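PDB 2G40: lactate utilization protein C from Deinococcus radiodurans, which may function in L-lactate utilization, as a homodimeric member of the LutC/YkgG family. Local coordinates for residues 157-171 with 211-224. Residues are numbered along the deposited sequence; the frame is centred on the assembly and turned at random.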
loop_
_atom_site.group_PDB
_atom_site.type_symbol
_atom_site.label_atom_id
_atom_site.label_comp_id
_atom_site.label_asym_id
_atom_site.label_seq_id
_atom_site.Cartn_x
_atom_site.Cartn_y
_atom_site.Cartn_z
ATOM N N LEU A 157 4.547 7.426 1.001
ATOM C CA LEU A 157 3.250 7.910 1.415
ATOM C C LEU A 157 3.271 9.344 1.878
ATOM O O LEU A 157 2.365 10.099 1.577
ATOM C CB LEU A 157 2.686 7.056 2.548
ATOM C CG LEU A 157 1.312 7.574 3.009
ATOM C CD1 LEU A 157 0.265 7.326 1.925
ATOM C CD2 LEU A 157 0.891 6.975 4.306
ATOM N N ILE A 158 4.279 9.696 2.665
ATOM C CA ILE A 158 4.320 10.993 3.332
ATOM C C ILE A 158 4.870 12.137 2.464
ATOM O O ILE A 158 4.295 13.230 2.445
ATOM C CB ILE A 158 5.108 10.907 4.661
ATOM C CG1 ILE A 158 4.537 9.792 5.556
ATOM C CG2 ILE A 158 5.091 12.250 5.384
ATOM C CD1 ILE A 158 3.077 9.947 5.885
ATOM N N PRO A 159 6.006 11.911 1.754
ATOM C CA PRO A 159 6.454 13.019 0.908
ATOM C C PRO A 159 5.444 13.328 -0.206
ATOM O O PRO A 159 4.686 12.454 -0.612
ATOM C CB PRO A 159 7.766 12.491 0.301
ATOM C CG PRO A 159 8.196 11.415 1.242
ATOM C CD PRO A 159 6.923 10.774 1.664
ATOM N N ASP A 160 5.449 14.554 -0.700
ATOM C CA ASP A 160 4.394 14.997 -1.612
ATOM C C ASP A 160 4.679 14.785 -3.086
ATOM O O ASP A 160 3.799 14.998 -3.911
ATOM C CB ASP A 160 4.127 16.456 -1.364
ATOM C CG ASP A 160 2.748 16.888 -1.822
ATOM O OD1 ASP A 160 1.771 16.137 -1.631
ATOM O OD2 ASP A 160 2.655 18.006 -2.338
ATOM N N PHE A 161 5.895 14.376 -3.423
ATOM C CA PHE A 161 6.328 14.219 -4.793
ATOM C C PHE A 161 7.128 12.942 -4.868
ATOM O O PHE A 161 8.104 12.793 -4.150
ATOM C CB PHE A 161 7.195 15.405 -5.213
ATOM C CG PHE A 161 7.781 15.321 -6.614
ATOM C CD1 PHE A 161 7.167 14.625 -7.637
ATOM C CD2 PHE A 161 8.954 16.005 -6.895
ATOM C CE1 PHE A 161 7.720 14.591 -8.927
ATOM C CE2 PHE A 161 9.505 15.980 -8.172
ATOM C CZ PHE A 161 8.894 15.287 -9.176
ATOM N N HIS A 162 6.641 11.994 -5.678
ATOM C CA HIS A 162 7.247 10.681 -5.855
ATOM C C HIS A 162 7.805 10.658 -7.265
ATOM O O HIS A 162 7.097 10.954 -8.227
ATOM C CB HIS A 162 6.162 9.611 -5.666
ATOM C CG HIS A 162 6.637 8.190 -5.749
ATOM N ND1 HIS A 162 5.762 7.131 -5.786
ATOM C CD2 HIS A 162 7.881 7.655 -5.804
ATOM C CE1 HIS A 162 6.442 6.000 -5.859
ATOM N NE2 HIS A 162 7.732 6.290 -5.881
ATOM N N ILE A 163 9.095 10.383 -7.360
ATOM C CA ILE A 163 9.765 10.077 -8.611
ATOM C C ILE A 163 10.012 8.575 -8.629
ATOM O O ILE A 163 10.775 8.048 -7.811
ATOM C CB ILE A 163 11.112 10.782 -8.758
ATOM C CG1 ILE A 163 10.929 12.311 -8.654
ATOM C CG2 ILE A 163 11.741 10.409 -10.102
ATOM C CD1 ILE A 163 12.237 13.101 -8.590
ATOM N N CYS A 164 9.356 7.892 -9.558
ATOM C CA CYS A 164 9.388 6.448 -9.589
ATOM C C CYS A 164 10.014 5.978 -10.891
ATOM O O CYS A 164 9.513 6.272 -11.990
ATOM C CB CYS A 164 7.969 5.913 -9.454
ATOM S SG CYS A 164 7.922 4.152 -9.451
ATOM N N VAL A 165 11.117 5.252 -10.766
ATOM C CA VAL A 165 11.870 4.782 -11.937
ATOM C C VAL A 165 11.408 3.369 -12.240
ATOM O O VAL A 165 11.458 2.509 -11.381
ATOM C CB VAL A 165 13.396 4.790 -11.686
ATOM C CG1 VAL A 165 14.139 4.141 -12.841
ATOM C CG2 VAL A 165 13.888 6.198 -11.465
ATOM N N VAL A 166 10.962 3.162 -13.472
ATOM C CA VAL A 166 10.394 1.900 -13.920
ATOM C C VAL A 166 11.256 1.426 -15.069
ATOM O O VAL A 166 11.350 2.090 -16.075
ATOM C CB VAL A 166 8.962 2.118 -14.416
ATOM C CG1 VAL A 166 8.384 0.795 -14.958
ATOM C CG2 VAL A 166 8.088 2.719 -13.311
ATOM N N ARG A 167 11.908 0.278 -14.932
ATOM C CA ARG A 167 12.677 -0.242 -16.050
ATOM C C ARG A 167 11.702 -0.694 -17.118
ATOM O O ARG A 167 10.668 -1.226 -16.786
ATOM C CB ARG A 167 13.520 -1.414 -15.619
ATOM C CG ARG A 167 14.512 -1.100 -14.548
ATOM C CD ARG A 167 15.619 -2.128 -14.521
ATOM N NE ARG A 167 15.075 -3.471 -14.387
ATOM C CZ ARG A 167 14.677 -4.005 -13.234
ATOM N NH1 ARG A 167 14.786 -3.326 -12.094
ATOM N NH2 ARG A 167 14.179 -5.236 -13.216
ATOM N N GLU A 168 12.022 -0.475 -18.391
ATOM C CA GLU A 168 11.171 -0.940 -19.479
ATOM C C GLU A 168 10.745 -2.400 -19.266
ATOM O O GLU A 168 9.572 -2.735 -19.460
ATOM C CB GLU A 168 11.873 -0.766 -20.826
ATOM C CG GLU A 168 11.067 -1.214 -22.036
ATOM C CD GLU A 168 11.168 -2.704 -22.356
ATOM O OE1 GLU A 168 12.098 -3.395 -21.874
ATOM O OE2 GLU A 168 10.296 -3.179 -23.110
ATOM N N ASP A 169 11.681 -3.248 -18.824
ATOM C CA ASP A 169 11.424 -4.685 -18.625
ATOM C C ASP A 169 10.575 -5.025 -17.413
ATOM O O ASP A 169 10.241 -6.186 -17.199
ATOM C CB ASP A 169 12.738 -5.486 -18.588
ATOM C CG ASP A 169 13.612 -5.159 -17.382
ATOM O OD1 ASP A 169 13.152 -4.498 -16.438
ATOM O OD2 ASP A 169 14.784 -5.577 -17.385
ATOM N N GLN A 170 10.217 -4.025 -16.623
ATOM C CA GLN A 170 9.320 -4.223 -15.493
ATOM C C GLN A 170 7.871 -3.933 -15.865
ATOM O O GLN A 170 6.973 -4.087 -15.037
ATOM C CB GLN A 170 9.699 -3.292 -14.330
ATOM C CG GLN A 170 10.939 -3.697 -13.594
ATOM C CD GLN A 170 11.231 -2.733 -12.482
ATOM O OE1 GLN A 170 11.466 -1.560 -12.728
ATOM N NE2 GLN A 170 11.228 -3.219 -11.262
ATOM N N ILE A 171 7.639 -3.476 -17.085
ATOM C CA ILE A 171 6.289 -3.139 -17.495
ATOM C C ILE A 171 5.663 -4.361 -18.171
ATOM O O ILE A 171 6.223 -4.889 -19.122
ATOM C CB ILE A 171 6.278 -1.950 -18.458
ATOM C CG1 ILE A 171 6.923 -0.722 -17.802
ATOM C CG2 ILE A 171 4.859 -1.677 -18.904
ATOM C CD1 ILE A 171 7.346 0.350 -18.817
ATOM N N GLY A 211 0.778 14.677 0.327
ATOM C CA GLY A 211 -0.630 14.997 0.463
ATOM C C GLY A 211 -1.369 14.098 1.446
ATOM O O GLY A 211 -0.841 13.081 1.896
ATOM N N VAL A 212 -2.589 14.515 1.783
ATOM C CA VAL A 212 -3.504 13.781 2.676
ATOM C C VAL A 212 -3.641 12.320 2.253
ATOM O O VAL A 212 -3.566 11.428 3.084
ATOM C CB VAL A 212 -4.916 14.422 2.665
ATOM C CG1 VAL A 212 -5.971 13.531 3.325
ATOM C CG2 VAL A 212 -4.905 15.775 3.340
ATOM N N HIS A 213 -3.849 12.103 0.957
ATOM C CA HIS A 213 -4.089 10.774 0.386
ATOM C C HIS A 213 -2.832 10.111 -0.101
ATOM O O HIS A 213 -2.860 8.955 -0.494
ATOM C CB HIS A 213 -5.092 10.853 -0.769
ATOM C CG HIS A 213 -6.443 11.287 -0.316
ATOM N ND1 HIS A 213 -7.220 10.517 0.521
ATOM C CD2 HIS A 213 -7.125 12.439 -0.512
ATOM C CE1 HIS A 213 -8.336 11.164 0.801
ATOM N NE2 HIS A 213 -8.305 12.332 0.182
ATOM N N GLY A 214 -1.725 10.839 -0.070
ATOM C CA GLY A 214 -0.500 10.379 -0.699
ATOM C C GLY A 214 0.096 11.530 -1.492
ATOM O O GLY A 214 -0.442 12.651 -1.455
ATOM N N PRO A 215 1.240 11.285 -2.153
ATOM C CA PRO A 215 1.928 12.271 -2.982
ATOM C C PRO A 215 0.992 12.868 -3.998
ATOM O O PRO A 215 0.329 12.136 -4.731
ATOM C CB PRO A 215 3.024 11.428 -3.660
ATOM C CG PRO A 215 3.328 10.399 -2.654
ATOM C CD PRO A 215 1.999 10.025 -2.089
ATOM N N ARG A 216 0.944 14.198 -4.064
ATOM C CA ARG A 216 0.081 14.887 -5.008
ATOM C C ARG A 216 0.742 15.024 -6.370
ATOM O O ARG A 216 0.086 15.377 -7.355
ATOM C CB ARG A 216 -0.323 16.248 -4.452
ATOM C CG ARG A 216 -1.314 16.112 -3.306
ATOM C CD ARG A 216 -1.625 17.408 -2.643
ATOM N NE ARG A 216 -0.440 18.060 -2.091
ATOM C CZ ARG A 216 -0.463 19.208 -1.418
ATOM N NH1 ARG A 216 -1.599 19.831 -1.185
ATOM N NH2 ARG A 216 0.670 19.735 -0.965
ATOM N N ARG A 217 2.033 14.701 -6.416
ATOM C CA ARG A 217 2.826 14.775 -7.617
ATOM C C ARG A 217 3.569 13.475 -7.827
ATOM O O ARG A 217 4.193 12.933 -6.906
ATOM C CB ARG A 217 3.806 15.936 -7.532
ATOM C CG ARG A 217 3.115 17.296 -7.385
ATOM C CD ARG A 217 4.110 18.371 -6.970
ATOM N NE ARG A 217 5.170 18.468 -7.973
ATOM C CZ ARG A 217 6.463 18.667 -7.719
ATOM N NH1 ARG A 217 6.909 18.786 -6.474
ATOM N NH2 ARG A 217 7.319 18.733 -8.729
ATOM N N LEU A 218 3.454 12.947 -9.033
ATOM C CA LEU A 218 4.166 11.743 -9.402
ATOM C C LEU A 218 4.850 11.957 -10.727
ATOM O O LEU A 218 4.237 12.454 -11.692
ATOM C CB LEU A 218 3.222 10.534 -9.480
ATOM C CG LEU A 218 3.806 9.271 -10.144
ATOM C CD1 LEU A 218 4.958 8.688 -9.347
ATOM C CD2 LEU A 218 2.655 8.276 -10.369
ATOM N N GLN A 219 6.141 11.641 -10.739
ATOM C CA GLN A 219 6.927 11.590 -11.971
ATOM C C GLN A 219 7.312 10.148 -12.195
ATOM O O GLN A 219 7.979 9.548 -11.370
ATOM C CB GLN A 219 8.189 12.428 -11.852
ATOM C CG GLN A 219 9.210 12.234 -12.977
ATOM C CD GLN A 219 8.848 13.000 -14.223
ATOM O OE1 GLN A 219 8.764 14.216 -14.195
ATOM N NE2 GLN A 219 8.640 12.290 -15.332
ATOM N N VAL A 220 6.915 9.613 -13.331
ATOM C CA VAL A 220 7.330 8.300 -13.754
ATOM C C VAL A 220 8.442 8.469 -14.776
ATOM O O VAL A 220 8.331 9.239 -15.733
ATOM C CB VAL A 220 6.158 7.491 -14.388
ATOM C CG1 VAL A 220 6.665 6.181 -14.973
ATOM C CG2 VAL A 220 5.035 7.264 -13.374
ATOM N N ILE A 221 9.526 7.739 -14.545
ATOM C CA ILE A 221 10.653 7.713 -15.437
ATOM C C ILE A 221 10.824 6.275 -15.867
ATOM O O ILE A 221 11.225 5.420 -15.088
ATOM C CB ILE A 221 11.954 8.250 -14.785
ATOM C CG1 ILE A 221 11.741 9.674 -14.279
ATOM C CG2 ILE A 221 13.135 8.184 -15.792
ATOM C CD1 ILE A 221 12.987 10.310 -13.691
ATOM N N VAL A 222 10.474 6.000 -17.122
ATOM C CA VAL A 222 10.784 4.695 -17.702
ATOM C C VAL A 222 12.183 4.727 -18.262
ATOM O O VAL A 222 12.577 5.690 -18.898
ATOM C CB VAL A 222 9.777 4.302 -18.782
ATOM C CG1 VAL A 222 10.098 2.890 -19.349
ATOM C CG2 VAL A 222 8.405 4.381 -18.222
ATOM N N VAL A 223 12.950 3.667 -18.006
ATOM C CA VAL A 223 14.311 3.638 -18.457
ATOM C C VAL A 223 14.585 2.382 -19.280
ATOM O O VAL A 223 14.187 1.283 -18.893
ATOM C CB VAL A 223 15.338 3.826 -17.287
ATOM C CG1 VAL A 223 15.072 2.928 -16.128
ATOM C CG2 VAL A 223 16.772 3.675 -17.804
ATOM N N GLY A 224 15.211 2.582 -20.435
ATOM C CA GLY A 224 15.846 1.478 -21.168
ATOM C C GLY A 224 15.076 0.994 -22.382
ATOM O O GLY A 224 13.994 1.495 -22.708
ATOM O OXT GLY A 224 15.524 0.065 -23.074
HETATM O O HOH W 1 -0.351 10.414 3.143
HETATM O O HOH W 2 5.189 19.020 -3.921
#
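Phe-161 to Arg-167 and Arg-217 to Val-223 run side by side as neighbouring parallel strands of the Rossmann-like sheet of the LUD domain; strand 70-74 flanks 217-223 and strand 127-130 flanks 161-167. The backbone ladder continues without a break from Arg-217 N on Asp-160 O to Glu-168 N on Val-223 O. The tight part is the middle of the two strands, from Ile-163 to Val-166 and Val-220 to Val-222, where branched side chains fill both faces: Ile-163 CG2 lies alongside Ile-221 CD1 (3.8 Å), and toward its end Val-165 CG1 meets Val-223 CG1 at 3.6 Å. On the other face Ile-171 CD1 and Val-222 CG1 touch tip to tip, where Ile-171 also packs on helix 53-66.

The solvent side is at the N-terminal ends, where Arg-216 and Arg-217 are exposed. Arg-216 grips the Asp-160 carboxylate side-on, NE reaching the syn lone pair of OD1 (3.0 Å) and NH2 meeting OD2 from above the carboxylate plane. OD1 also accepts Arg-216 N and, on its anti side, Gly-211 N at 2.6 Å, so three donors fix its position. An asparagine here would probably weaken this grip, leaving the Arg-216 guanidinium without its countercharge. Next door, the bend in Arg-217 at chi3 (59°) folds its guanidinium back over one face of the Phe-161 ring, planes 27° apart, a cation-pi stack with CZ 3.9 Å from the ring centroid; water 2 links Arg-217 NH1 (3.1 Å) to Asp-160 OD2 (3.2 Å).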